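Local atomic coordinates of hypothetical protein AF1531 (PDB entry 2I5H), a protein that is of unknown function but, as a DUF655 member of a helix-hairpin-helix clan, might bind nucleic acid. Residues R51-L56 / H108-D113; V72-G75 / V81-K84; L89-L94 / T100-V105; K115-F120 / K175-R180. All coordinates share one frame; numbering follows the deposited sequence.

Contact 1: R51-L56 / H108-D113; sequences RNFTLL and HIIKQD
Phe-53 pushes the far end of its ring against Ile-109 and Ile-110, a small case of how one aromatic side chain can join the turn between two strands to a helix. The phenylalanine sits in the loop just ahead of strand 55-60, and the two isoleucines lie near the end of helix 96-111. The CE1 corner of the Phe-53 ring meets two branches of Ile-109, CG2 at 3.8 Å and CD1 at 4.0 Å, the two side chains running past each other in opposite senses. Ile-109 can offer both because its CG1 lies beside the backbone N (chi1 -65°) and the chain then extends to CD1, leaving CG2 as a second prong. At the neighbouring ring corner, CZ of Phe-53 touches CG2 of Ile-110 at 4.1 Å, and here the side chains cross nearly at right angles. Val-48 of strand 44-49 touches both Phe-53 and Ile-109, while Ile-181 and Tyr-117 pack on the phenylalanine as well. An alanine at Phe-53 is likely to open a gap beside Ile-109 and Ile-110, leaving their CG2 methyls without a partner from this loop. With carbon meeting carbon and no hydrogen bond across it, the join rests on dispersion and the exclusion of water, so it depends on fit more than on precise angles.

Contact 2: V72-G75 / V81-K84; sequences VYIG and VVYK
Val-72 and Ile-74 form a notch that takes CG2 of Val-82, showing how two strand edges can be joined by shape where their backbones do not pair directly. That methyl lies 3.8 Å from CG2 of Val-72 and 3.9 Å from CG2 of Ile-74, so the two branches of alternate residues form the walls and the valine the bump. Tyr-73, between them, turns its ring elsewhere and contributes the floor: its O lies 3.8 Å from CB of Val-82. The torsion of Val-82 decides which methyl does the work, for with CG1 opposite the backbone N (chi1 170°), CG2 is the branch left to face the hollow. A looser second touch, between CG1 of Val-72 and CG1 of Val-81 at 4.2 Å, extends the seam, the two side chains crossing at about a right angle. No backbone hydrogen bond spans the segments; instead a water bridges the two backbones, donating to Tyr-73 O at 2.7 Å and accepting from Val-82 N at 2.9 Å. The tyrosine ring lies under Gly-75 N, and its OH is hydrogen-bonded to Gly-77 N. Within the five-stranded antiparallel sheet, strands 71-73 and 82-88 are the two outermost, and each is paired on its other flank, Val-72 with Ala-21 and Tyr-83 with Ser-59. Here they approach side by side in the same direction. This is consistent with a sheet curled into a partly open barrel whose strand order recalls an OB-fold, though strands 55-60 and 82-88 pair antiparallel, unlike the classic one.

Contact 3: L89-L94 / T100-V105; sequences LRYEDL and TELPYV
A single methyl, CD2 of Leu-102, makes every close touch of this contact, and it reaches Tyr-91 in the plane of the ring, at the edge, and not over a face. It stands 3.7 Å from CE1 of Tyr-91, and from another direction CD1 of Leu-94 comes to 4.0 Å of the same CD2, that leucine crossing Leu-102 at about a right angle. Leu-102 is aimed by its torsions: CG points away from the backbone N (chi1 -173°), which sends the branch out from helix 96-111 toward the loop. Leu-24 and Leu-55 of the sheet touch both Leu-94 and Leu-102, so the methyl belongs to the wider core between sheet and helix. On the helix side, the kink falls where Pro-103 and Tyr-104 lack the backbone bond to the preceding turn. On the loop side, the short 3-10 segment 91-93 is bracketed by charge. Arg-90 grips Asp-93 side-on, NE meeting OD2 at 2.8 Å in an almost straight bond (171°) and NH2 meeting OD1 at 2.9 Å. Backbone N of Arg-90 also gives a hydrogen bond to OD2 of Asp-93, at 2.9 Å, using the anti lone pair. The carboxylate of Glu-92 lies over the face of the guanidinium, so the pair attracts through charge, without a directed hydrogen bond. The chemistry is thus divided: the bonds between Arg-90 and Asp-93 stay within the loop, while the contact with the helix is made by carbon alone.

Contact 4: K115-F120 / K175-R180; sequences KKYVDF and KLIVSR
Ile-177 sends its two branches to two different rings, CG2 to Tyr-117 and CD1 to Phe-120, and so illustrates how one branched residue can serve two aromatics a helical turn apart. Against Tyr-117 the isoleucine is set at a slant: its CG2, oblique to the ring, touches CD2 at 3.8 Å and lies 4.1 Å from CE2. Against Phe-120 the side chains run past each other in opposite senses, and CD1 of Ile-177 comes to 4.1 Å of CD2 of Phe-120. The rings leave helix 114-121 by different torsions. In Tyr-117, CG lies beside the backbone N (chi1 -62°), whereas in Phe-120 it is turned away from the N (chi1 168°), and the two rings thereby meet separate branches of one side chain. The helices come close here, the CA atoms of Tyr-117 and Ile-177 being 7.9 Å apart, and the contacts are made by side chains. Phe-195 extends the cluster, meeting Phe-120 edge-to-face and touching Ile-177, while Ile-110 of helix 96-111 packs on both Tyr-117 and Ile-177. No hydrogen bond or charge pair crosses between the segments. Two partly exposed aromatics close on a buried isoleucine, and the hold of helix 114-121 on helix 173-186 at this point comes from apolar surface withdrawn from water.

How the contacts relate
Read from the N terminus, the chain opens contact 1 at 51-56 and closes it only at 108-113. Within that span, contact 2 (72-75 with 81-84) and then contact 3 (89-94 with 100-105) each open and close, one after the other. Contact 4 follows, running from 115-120 to 175-180, so no two loops cross. Contact 2 joins the outermost strands, contact 3 seats the middle of helix 96-111 against the preceding loop, and contact 1 ties its end to the turn joining strands 44-49 and 55-60. Contact 4 adds helices 114-121 and 173-186, and it touches contact 1 through Ile-110, giving a continuous apolar path from sheet to helices.

Contact 1: R51-L56 / H108-D113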
loop_
_atom_site.group_PDB
_atom_site.type_symbol
_atom_site.label_atom_id
_atom_site.label_comp_id
_atom_site.label_asym_id
_atom_site.label_seq_id
_atom_site.Cartn_x
_atom_site.Cartn_y
_atom_site.Cartn_z
ATOM N N ARG A 51 1.644 -3.143 -6.726
ATOM C CA ARG A 51 2.505 -4.303 -6.530
ATOM C C ARG A 51 3.453 -4.169 -5.338
ATOM O O ARG A 51 3.474 -5.025 -4.444
ATOM C CB ARG A 51 3.318 -4.567 -7.801
ATOM C CG ARG A 51 4.244 -5.771 -7.714
ATOM C CD ARG A 51 5.043 -5.937 -8.998
ATOM N NE ARG A 51 4.178 -6.189 -10.147
ATOM C CZ ARG A 51 3.470 -7.301 -10.322
ATOM N NH1 ARG A 51 3.520 -8.274 -9.421
ATOM N NH2 ARG A 51 2.708 -7.438 -11.398
ATOM N N ASN A 52 4.229 -3.090 -5.325
ATOM C CA ASN A 52 5.205 -2.857 -4.261
ATOM C C ASN A 52 4.913 -1.621 -3.418
ATOM O O ASN A 52 5.729 -1.227 -2.584
ATOM C CB ASN A 52 6.598 -2.747 -4.879
ATOM C CG ASN A 52 6.960 -3.967 -5.712
ATOM O OD1 ASN A 52 7.668 -3.864 -6.710
ATOM N ND2 ASN A 52 6.476 -5.132 -5.296
ATOM N N PHE A 53 3.751 -1.011 -3.646
ATOM C CA PHE A 53 3.329 0.172 -2.902
ATOM C C PHE A 53 4.277 1.357 -3.029
ATOM O O PHE A 53 4.505 2.107 -2.075
ATOM C CB PHE A 53 3.112 -0.210 -1.441
ATOM C CG PHE A 53 2.124 -1.322 -1.274
ATOM C CD1 PHE A 53 0.755 -1.069 -1.331
ATOM C CD2 PHE A 53 2.560 -2.639 -1.155
ATOM C CE1 PHE A 53 -0.167 -2.116 -1.277
ATOM C CE2 PHE A 53 1.647 -3.692 -1.101
ATOM C CZ PHE A 53 0.280 -3.429 -1.163
ATOM N N THR A 54 4.805 1.527 -4.235
ATOM C CA THR A 54 5.710 2.626 -4.538
ATOM C C THR A 54 4.891 3.914 -4.581
ATOM O O THR A 54 3.816 3.939 -5.175
ATOM C CB THR A 54 6.367 2.420 -5.913
ATOM O OG1 THR A 54 6.985 1.127 -5.949
ATOM C CG2 THR A 54 7.417 3.496 -6.176
ATOM N N LEU A 55 5.383 4.969 -3.940
ATOM C CA LEU A 55 4.679 6.250 -3.951
ATOM C C LEU A 55 5.214 7.075 -5.112
ATOM O O LEU A 55 6.428 7.286 -5.232
ATOM C CB LEU A 55 4.903 7.018 -2.647
ATOM C CG LEU A 55 4.468 6.330 -1.351
ATOM C CD1 LEU A 55 4.734 7.282 -0.181
ATOM C CD2 LEU A 55 2.993 5.971 -1.406
ATOM N N LEU A 56 4.307 7.555 -5.955
ATOM C CA LEU A 56 4.696 8.332 -7.122
ATOM C C LEU A 56 3.854 9.579 -7.323
ATOM O O LEU A 56 2.683 9.630 -6.946
ATOM C CB LEU A 56 4.559 7.467 -8.393
ATOM C CG LEU A 56 5.356 6.161 -8.497
ATOM C CD1 LEU A 56 4.852 5.314 -9.669
ATOM C CD2 LEU A 56 6.820 6.485 -8.673
ATOM N N HIS A 108 -7.558 -1.411 0.277
ATOM C CA HIS A 108 -8.319 -1.728 -0.923
ATOM C C HIS A 108 -7.490 -2.634 -1.824
ATOM O O HIS A 108 -7.978 -3.642 -2.334
ATOM C CB HIS A 108 -8.664 -0.437 -1.673
ATOM C CG HIS A 108 -9.481 -0.651 -2.909
ATOM N ND1 HIS A 108 -10.816 -0.992 -2.870
ATOM C CD2 HIS A 108 -9.152 -0.569 -4.220
ATOM C CE1 HIS A 108 -11.275 -1.108 -4.104
ATOM N NE2 HIS A 108 -10.284 -0.856 -4.942
ATOM N N ILE A 109 -6.229 -2.260 -2.015
ATOM C CA ILE A 109 -5.313 -3.020 -2.856
ATOM C C ILE A 109 -5.121 -4.464 -2.386
ATOM O O ILE A 109 -5.226 -5.398 -3.178
ATOM C CB ILE A 109 -3.934 -2.327 -2.921
ATOM C CG1 ILE A 109 -4.077 -0.965 -3.611
ATOM C CG2 ILE A 109 -2.937 -3.198 -3.674
ATOM C CD1 ILE A 109 -2.816 -0.123 -3.573
ATOM N N ILE A 110 -4.844 -4.655 -1.102
ATOM C CA ILE A 110 -4.629 -6.009 -0.605
ATOM C C ILE A 110 -5.889 -6.869 -0.694
ATOM O O ILE A 110 -5.802 -8.082 -0.879
ATOM C CB ILE A 110 -4.105 -6.006 0.845
ATOM C CG1 ILE A 110 -5.114 -5.332 1.772
ATOM C CG2 ILE A 110 -2.758 -5.292 0.899
ATOM C CD1 ILE A 110 -4.715 -5.373 3.234
ATOM N N LYS A 111 -7.054 -6.241 -0.576
ATOM C CA LYS A 111 -8.318 -6.969 -0.665
ATOM C C LYS A 111 -8.594 -7.445 -2.091
ATOM O O LYS A 111 -9.386 -8.365 -2.303
ATOM C CB LYS A 111 -9.480 -6.092 -0.192
ATOM C CG LYS A 111 -9.518 -5.850 1.310
ATOM C CD LYS A 111 -10.735 -5.024 1.699
ATOM C CE LYS A 111 -10.852 -4.867 3.204
ATOM N NZ LYS A 111 -12.061 -4.080 3.581
ATOM N N GLN A 112 -7.941 -6.820 -3.067
ATOM C CA GLN A 112 -8.130 -7.192 -4.467
ATOM C C GLN A 112 -7.173 -8.312 -4.848
ATOM O O GLN A 112 -7.209 -8.825 -5.968
ATOM C CB GLN A 112 -7.892 -5.984 -5.379
ATOM C CG GLN A 112 -8.581 -4.712 -4.912
ATOM C CD GLN A 112 -10.073 -4.886 -4.703
ATOM O OE1 GLN A 112 -10.715 -4.068 -4.045
ATOM N NE2 GLN A 112 -10.635 -5.948 -5.271
ATOM N N ASP A 113 -6.319 -8.688 -3.904
ATOM C CA ASP A 113 -5.339 -9.742 -4.120
ATOM C C ASP A 113 -5.131 -10.469 -2.794
ATOM O O ASP A 113 -4.003 -10.715 -2.363
ATOM C CB ASP A 113 -4.035 -9.122 -4.625
ATOM C CG ASP A 113 -2.975 -10.154 -4.931
ATOM O OD1 ASP A 113 -3.311 -11.208 -5.514
ATOM O OD2 ASP A 113 -1.798 -9.899 -4.599
#

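Contact 2: V72-G75 / V81-K84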
loop_
_atom_site.group_PDB
_atom_site.type_symbol
_atom_site.label_atom_id
_atom_site.label_comp_id
_atom_site.label_asym_id
_atom_site.label_seq_id
_atom_site.Cartn_x
_atom_site.Cartn_y
_atom_site.Cartn_z
ATOM N N VAL A 72 -5.033 3.451 -12.029
ATOM C CA VAL A 72 -4.530 4.012 -13.272
ATOM C C VAL A 72 -3.325 3.263 -13.807
ATOM O O VAL A 72 -2.509 2.734 -13.051
ATOM C CB VAL A 72 -4.150 5.504 -13.110
ATOM C CG1 VAL A 72 -5.392 6.318 -12.780
ATOM C CG2 VAL A 72 -3.090 5.663 -12.011
ATOM N N TYR A 73 -3.230 3.214 -15.127
ATOM C CA TYR A 73 -2.130 2.533 -15.772
ATOM C C TYR A 73 -0.943 3.478 -15.860
ATOM O O TYR A 73 -1.072 4.612 -16.326
ATOM C CB TYR A 73 -2.550 2.081 -17.174
ATOM C CG TYR A 73 -1.456 1.383 -17.934
ATOM C CD1 TYR A 73 -1.042 0.099 -17.578
ATOM C CD2 TYR A 73 -0.820 2.010 -19.000
ATOM C CE1 TYR A 73 -0.015 -0.541 -18.268
ATOM C CE2 TYR A 73 0.206 1.380 -19.698
ATOM C CZ TYR A 73 0.601 0.106 -19.325
ATOM O OH TYR A 73 1.620 -0.513 -20.008
ATOM N N ILE A 74 0.210 3.018 -15.382
ATOM C CA ILE A 74 1.423 3.821 -15.424
ATOM C C ILE A 74 2.551 3.081 -16.138
ATOM O O ILE A 74 3.726 3.415 -15.973
ATOM C CB ILE A 74 1.885 4.204 -13.999
ATOM C CG1 ILE A 74 2.060 2.946 -13.144
ATOM C CG2 ILE A 74 0.845 5.120 -13.357
ATOM C CD1 ILE A 74 2.746 3.202 -11.793
ATOM N N GLY A 75 2.180 2.084 -16.938
ATOM C CA GLY A 75 3.163 1.302 -17.677
ATOM C C GLY A 75 3.685 1.972 -18.940
ATOM O O GLY A 75 3.390 3.136 -19.204
ATOM N N VAL A 81 -5.063 7.894 -18.641
ATOM C CA VAL A 81 -5.255 8.965 -17.666
ATOM C C VAL A 81 -3.967 9.668 -17.242
ATOM O O VAL A 81 -3.903 10.901 -17.227
ATOM C CB VAL A 81 -5.987 8.413 -16.416
ATOM C CG1 VAL A 81 -6.127 9.497 -15.350
ATOM C CG2 VAL A 81 -7.368 7.906 -16.820
ATOM N N VAL A 82 -2.950 8.888 -16.896
ATOM C CA VAL A 82 -1.670 9.456 -16.488
ATOM C C VAL A 82 -0.916 9.990 -17.703
ATOM O O VAL A 82 -0.945 9.387 -18.779
ATOM C CB VAL A 82 -0.801 8.390 -15.767
ATOM C CG1 VAL A 82 0.626 8.908 -15.556
ATOM C CG2 VAL A 82 -1.434 8.030 -14.436
ATOM N N TYR A 83 -0.264 11.137 -17.548
ATOM C CA TYR A 83 0.519 11.682 -18.642
ATOM C C TYR A 83 1.942 11.183 -18.429
ATOM O O TYR A 83 2.361 10.221 -19.066
ATOM C CB TYR A 83 0.453 13.217 -18.658
ATOM C CG TYR A 83 1.266 13.877 -19.757
ATOM C CD1 TYR A 83 1.433 13.268 -21.009
ATOM C CD2 TYR A 83 1.852 15.121 -19.553
ATOM C CE1 TYR A 83 2.172 13.894 -22.021
ATOM C CE2 TYR A 83 2.585 15.751 -20.549
ATOM C CZ TYR A 83 2.744 15.132 -21.781
ATOM O OH TYR A 83 3.491 15.761 -22.748
ATOM N N LYS A 84 2.670 11.799 -17.498
ATOM C CA LYS A 84 4.044 11.396 -17.227
ATOM C C LYS A 84 4.285 11.097 -15.745
ATOM O O LYS A 84 3.601 11.638 -14.871
ATOM C CB LYS A 84 4.998 12.512 -17.660
ATOM C CG LYS A 84 4.913 12.897 -19.134
ATOM C CD LYS A 84 5.345 11.743 -20.026
ATOM C CE LYS A 84 5.361 12.157 -21.489
ATOM N NZ LYS A 84 5.849 11.060 -22.368
HETATM O O HOH W 1 -3.192 6.053 -17.205
#

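Contact 3: L89-L94 / T100-V105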
loop_
_atom_site.group_PDB
_atom_site.type_symbol
_atom_site.label_atom_id
_atom_site.label_comp_id
_atom_site.label_asym_id
_atom_site.label_seq_id
_atom_site.Cartn_x
_atom_site.Cartn_y
_atom_site.Cartn_z
ATOM N N LEU A 89 8.203 9.337 -4.508
ATOM C CA LEU A 89 8.036 10.134 -3.296
ATOM C C LEU A 89 8.352 9.403 -2.004
ATOM O O LEU A 89 8.266 8.188 -1.936
ATOM C CB LEU A 89 6.585 10.615 -3.204
ATOM C CG LEU A 89 5.988 11.348 -4.409
ATOM C CD1 LEU A 89 4.491 11.548 -4.192
ATOM C CD2 LEU A 89 6.693 12.677 -4.601
ATOM N N ARG A 90 8.718 10.174 -0.979
ATOM C CA ARG A 90 8.954 9.631 0.352
ATOM C C ARG A 90 7.603 9.861 1.026
ATOM O O ARG A 90 6.769 10.614 0.520
ATOM C CB ARG A 90 10.009 10.438 1.115
ATOM C CG ARG A 90 11.378 10.451 0.486
ATOM C CD ARG A 90 12.241 11.552 1.115
ATOM N NE ARG A 90 11.655 12.872 0.905
ATOM C CZ ARG A 90 12.215 14.018 1.280
ATOM N NH1 ARG A 90 13.393 14.017 1.895
ATOM N NH2 ARG A 90 11.599 15.170 1.029
ATOM N N TYR A 91 7.377 9.229 2.168
ATOM C CA TYR A 91 6.110 9.424 2.855
ATOM C C TYR A 91 5.848 10.904 3.155
ATOM O O TYR A 91 4.716 11.376 3.046
ATOM C CB TYR A 91 6.088 8.639 4.162
ATOM C CG TYR A 91 4.783 8.796 4.900
ATOM C CD1 TYR A 91 3.659 8.062 4.530
ATOM C CD2 TYR A 91 4.666 9.698 5.956
ATOM C CE1 TYR A 91 2.443 8.221 5.198
ATOM C CE2 TYR A 91 3.464 9.865 6.628
ATOM C CZ TYR A 91 2.358 9.127 6.249
ATOM O OH TYR A 91 1.166 9.281 6.926
ATOM N N GLU A 92 6.897 11.636 3.522
ATOM C CA GLU A 92 6.755 13.053 3.868
ATOM C C GLU A 92 6.340 13.942 2.706
ATOM O O GLU A 92 5.810 15.032 2.912
ATOM C CB GLU A 92 8.061 13.590 4.460
ATOM C CG GLU A 92 9.234 13.603 3.484
ATOM C CD GLU A 92 10.552 13.907 4.162
ATOM O OE1 GLU A 92 10.970 15.086 4.183
ATOM O OE2 GLU A 92 11.166 12.957 4.683
ATOM N N ASP A 93 6.583 13.481 1.486
ATOM C CA ASP A 93 6.230 14.263 0.306
ATOM C C ASP A 93 4.758 14.156 -0.056
ATOM O O ASP A 93 4.280 14.883 -0.922
ATOM C CB ASP A 93 7.092 13.829 -0.880
ATOM C CG ASP A 93 8.572 13.965 -0.590
ATOM O OD1 ASP A 93 9.010 15.102 -0.311
ATOM O OD2 ASP A 93 9.291 12.946 -0.637
ATOM N N LEU A 94 4.045 13.242 0.593
ATOM C CA LEU A 94 2.621 13.086 0.326
ATOM C C LEU A 94 1.861 14.278 0.892
ATOM O O LEU A 94 2.239 14.827 1.931
ATOM C CB LEU A 94 2.079 11.807 0.969
ATOM C CG LEU A 94 2.527 10.457 0.404
ATOM C CD1 LEU A 94 1.961 9.346 1.276
ATOM C CD2 LEU A 94 2.038 10.311 -1.045
ATOM N N THR A 100 -3.844 10.829 4.553
ATOM C CA THR A 100 -5.073 10.337 5.162
ATOM C C THR A 100 -5.641 9.157 4.379
ATOM O O THR A 100 -6.116 8.188 4.964
ATOM C CB THR A 100 -6.156 11.425 5.220
ATOM O OG1 THR A 100 -5.655 12.562 5.928
ATOM C CG2 THR A 100 -7.403 10.898 5.928
ATOM N N GLU A 101 -5.575 9.239 3.054
ATOM C CA GLU A 101 -6.113 8.184 2.206
ATOM C C GLU A 101 -5.240 6.942 2.087
ATOM O O GLU A 101 -5.753 5.859 1.837
ATOM C CB GLU A 101 -6.393 8.721 0.794
ATOM C CG GLU A 101 -7.446 9.820 0.703
ATOM C CD GLU A 101 -8.818 9.387 1.201
ATOM O OE1 GLU A 101 -9.137 8.183 1.142
ATOM O OE2 GLU A 101 -9.590 10.264 1.641
ATOM N N LEU A 102 -3.932 7.093 2.274
ATOM C CA LEU A 102 -3.011 5.969 2.119
ATOM C C LEU A 102 -3.444 4.650 2.758
ATOM O O LEU A 102 -3.527 3.632 2.073
ATOM C CB LEU A 102 -1.604 6.349 2.610
ATOM C CG LEU A 102 -0.493 5.316 2.340
ATOM C CD1 LEU A 102 -0.359 5.058 0.835
ATOM C CD2 LEU A 102 0.823 5.821 2.909
ATOM N N PRO A 103 -3.741 4.642 4.071
ATOM C CA PRO A 103 -4.148 3.366 4.674
ATOM C C PRO A 103 -5.398 2.735 4.056
ATOM O O PRO A 103 -5.478 1.512 3.933
ATOM C CB PRO A 103 -4.321 3.718 6.158
ATOM C CG PRO A 103 -4.702 5.169 6.121
ATOM C CD PRO A 103 -3.777 5.730 5.062
ATOM N N TYR A 104 -6.366 3.563 3.669
ATOM C CA TYR A 104 -7.601 3.067 3.064
ATOM C C TYR A 104 -7.359 2.496 1.677
ATOM O O TYR A 104 -7.956 1.487 1.300
ATOM C CB TYR A 104 -8.638 4.188 2.977
ATOM C CG TYR A 104 -9.087 4.682 4.327
ATOM C CD1 TYR A 104 -9.895 3.894 5.144
ATOM C CD2 TYR A 104 -8.668 5.919 4.811
ATOM C CE1 TYR A 104 -10.272 4.328 6.416
ATOM C CE2 TYR A 104 -9.035 6.363 6.074
ATOM C CZ TYR A 104 -9.839 5.558 6.873
ATOM O OH TYR A 104 -10.200 5.994 8.126
ATOM N N VAL A 105 -6.489 3.147 0.913
ATOM C CA VAL A 105 -6.174 2.696 -0.435
ATOM C C VAL A 105 -5.348 1.404 -0.393
ATOM O O VAL A 105 -5.596 0.479 -1.166
ATOM C CB VAL A 105 -5.431 3.806 -1.218
ATOM C CG1 VAL A 105 -5.019 3.311 -2.591
ATOM C CG2 VAL A 105 -6.345 5.022 -1.363
#

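Contact 4: K115-F120 / K175-R180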
loop_
_atom_site.group_PDB
_atom_site.type_symbol
_atom_site.label_atom_id
_atom_site.label_comp_id
_atom_site.label_asym_id
_atom_site.label_seq_id
_atom_site.Cartn_x
_atom_site.Cartn_y
_atom_site.Cartn_z
ATOM N N LYS A 115 -5.490 -13.492 -1.991
ATOM C CA LYS A 115 -4.725 -14.720 -2.174
ATOM C C LYS A 115 -3.249 -14.569 -1.809
ATOM O O LYS A 115 -2.708 -15.359 -1.035
ATOM C CB LYS A 115 -4.845 -15.190 -3.626
ATOM C CG LYS A 115 -4.090 -16.473 -3.938
ATOM C CD LYS A 115 -4.629 -17.643 -3.131
ATOM C CE LYS A 115 -3.897 -18.931 -3.472
ATOM N NZ LYS A 115 -4.410 -20.092 -2.693
ATOM N N LYS A 116 -2.604 -13.549 -2.366
ATOM C CA LYS A 116 -1.187 -13.308 -2.118
ATOM C C LYS A 116 -0.823 -12.997 -0.668
ATOM O O LYS A 116 0.242 -13.400 -0.198
ATOM C CB LYS A 116 -0.685 -12.179 -3.023
ATOM C CG LYS A 116 -0.646 -12.541 -4.506
ATOM C CD LYS A 116 0.361 -13.651 -4.787
ATOM C CE LYS A 116 1.778 -13.220 -4.425
ATOM N NZ LYS A 116 2.763 -14.327 -4.581
ATOM N N TYR A 117 -1.692 -12.286 0.043
ATOM C CA TYR A 117 -1.403 -11.942 1.431
ATOM C C TYR A 117 -1.833 -13.007 2.432
ATOM O O TYR A 117 -1.140 -13.241 3.423
ATOM C CB TYR A 117 -2.019 -10.584 1.780
ATOM C CG TYR A 117 -1.430 -9.479 0.935
ATOM C CD1 TYR A 117 -1.983 -9.150 -0.301
ATOM C CD2 TYR A 117 -0.256 -8.837 1.324
ATOM C CE1 TYR A 117 -1.377 -8.217 -1.133
ATOM C CE2 TYR A 117 0.359 -7.905 0.499
ATOM C CZ TYR A 117 -0.203 -7.601 -0.727
ATOM O OH TYR A 117 0.424 -6.701 -1.555
ATOM N N VAL A 118 -2.970 -13.652 2.188
ATOM C CA VAL A 118 -3.414 -14.710 3.087
ATOM C C VAL A 118 -2.377 -15.817 2.970
ATOM O O VAL A 118 -2.273 -16.688 3.832
ATOM C CB VAL A 118 -4.798 -15.271 2.688
ATOM C CG1 VAL A 118 -5.871 -14.225 2.929
ATOM C CG2 VAL A 118 -4.788 -15.698 1.232
ATOM N N ASP A 119 -1.607 -15.762 1.888
ATOM C CA ASP A 119 -0.559 -16.737 1.628
ATOM C C ASP A 119 0.616 -16.455 2.562
ATOM O O ASP A 119 1.318 -17.371 2.990
ATOM C CB ASP A 119 -0.098 -16.640 0.173
ATOM C CG ASP A 119 0.596 -17.899 -0.306
ATOM O OD1 ASP A 119 1.525 -18.376 0.385
ATOM O OD2 ASP A 119 0.215 -18.413 -1.380
ATOM N N PHE A 120 0.821 -15.176 2.872
ATOM C CA PHE A 120 1.899 -14.764 3.764
ATOM C C PHE A 120 1.724 -15.404 5.134
ATOM O O PHE A 120 2.690 -15.865 5.740
ATOM C CB PHE A 120 1.918 -13.239 3.925
ATOM C CG PHE A 120 2.803 -12.762 5.046
ATOM C CD1 PHE A 120 4.185 -12.890 4.963
ATOM C CD2 PHE A 120 2.251 -12.221 6.204
ATOM C CE1 PHE A 120 5.005 -12.489 6.014
ATOM C CE2 PHE A 120 3.064 -11.817 7.263
ATOM C CZ PHE A 120 4.443 -11.952 7.169
ATOM N N LYS A 175 -5.632 -5.165 8.484
ATOM C CA LYS A 175 -5.080 -4.049 9.241
ATOM C C LYS A 175 -3.625 -4.312 9.603
ATOM O O LYS A 175 -2.796 -3.401 9.590
ATOM C CB LYS A 175 -5.895 -3.812 10.513
ATOM C CG LYS A 175 -5.393 -2.641 11.338
ATOM C CD LYS A 175 -6.391 -2.231 12.407
ATOM C CE LYS A 175 -5.913 -0.983 13.129
ATOM N NZ LYS A 175 -5.672 0.132 12.167
ATOM N N LEU A 176 -3.321 -5.562 9.935
ATOM C CA LEU A 176 -1.959 -5.936 10.284
ATOM C C LEU A 176 -1.065 -5.727 9.072
ATOM O O LEU A 176 0.034 -5.187 9.185
ATOM C CB LEU A 176 -1.901 -7.404 10.713
ATOM C CG LEU A 176 -2.659 -7.805 11.978
ATOM C CD1 LEU A 176 -2.583 -9.318 12.137
ATOM C CD2 LEU A 176 -2.066 -7.102 13.193
ATOM N N ILE A 177 -1.546 -6.160 7.911
ATOM C CA ILE A 177 -0.786 -6.014 6.676
ATOM C C ILE A 177 -0.598 -4.537 6.326
ATOM O O ILE A 177 0.509 -4.108 6.011
ATOM C CB ILE A 177 -1.488 -6.723 5.499
ATOM C CG1 ILE A 177 -1.553 -8.229 5.759
ATOM C CG2 ILE A 177 -0.739 -6.445 4.203
ATOM C CD1 ILE A 177 -0.194 -8.892 5.888
ATOM N N VAL A 178 -1.681 -3.767 6.382
ATOM C CA VAL A 178 -1.609 -2.340 6.072
ATOM C C VAL A 178 -0.599 -1.648 6.980
ATOM O O VAL A 178 0.185 -0.815 6.522
ATOM C CB VAL A 178 -2.988 -1.656 6.233
ATOM C CG1 VAL A 178 -2.849 -0.152 6.058
ATOM C CG2 VAL A 178 -3.962 -2.216 5.209
ATOM N N SER A 179 -0.620 -1.999 8.264
ATOM C CA SER A 179 0.303 -1.418 9.232
ATOM C C SER A 179 1.750 -1.695 8.859
ATOM O O SER A 179 2.603 -0.817 8.980
ATOM C CB SER A 179 0.036 -1.971 10.638
ATOM O OG SER A 179 -1.152 -1.434 11.185
ATOM N N ARG A 180 2.031 -2.918 8.416
ATOM C CA ARG A 180 3.391 -3.277 8.031
ATOM C C ARG A 180 3.818 -2.527 6.775
ATOM O O ARG A 180 4.918 -1.983 6.714
ATOM C CB ARG A 180 3.517 -4.788 7.803
ATOM C CG ARG A 180 4.916 -5.234 7.373
ATOM C CD ARG A 180 5.974 -4.858 8.408
ATOM N NE ARG A 180 7.331 -5.062 7.906
ATOM C CZ ARG A 180 8.434 -4.853 8.619
ATOM N NH1 ARG A 180 8.349 -4.435 9.873
ATOM N NH2 ARG A 180 9.626 -5.049 8.073
#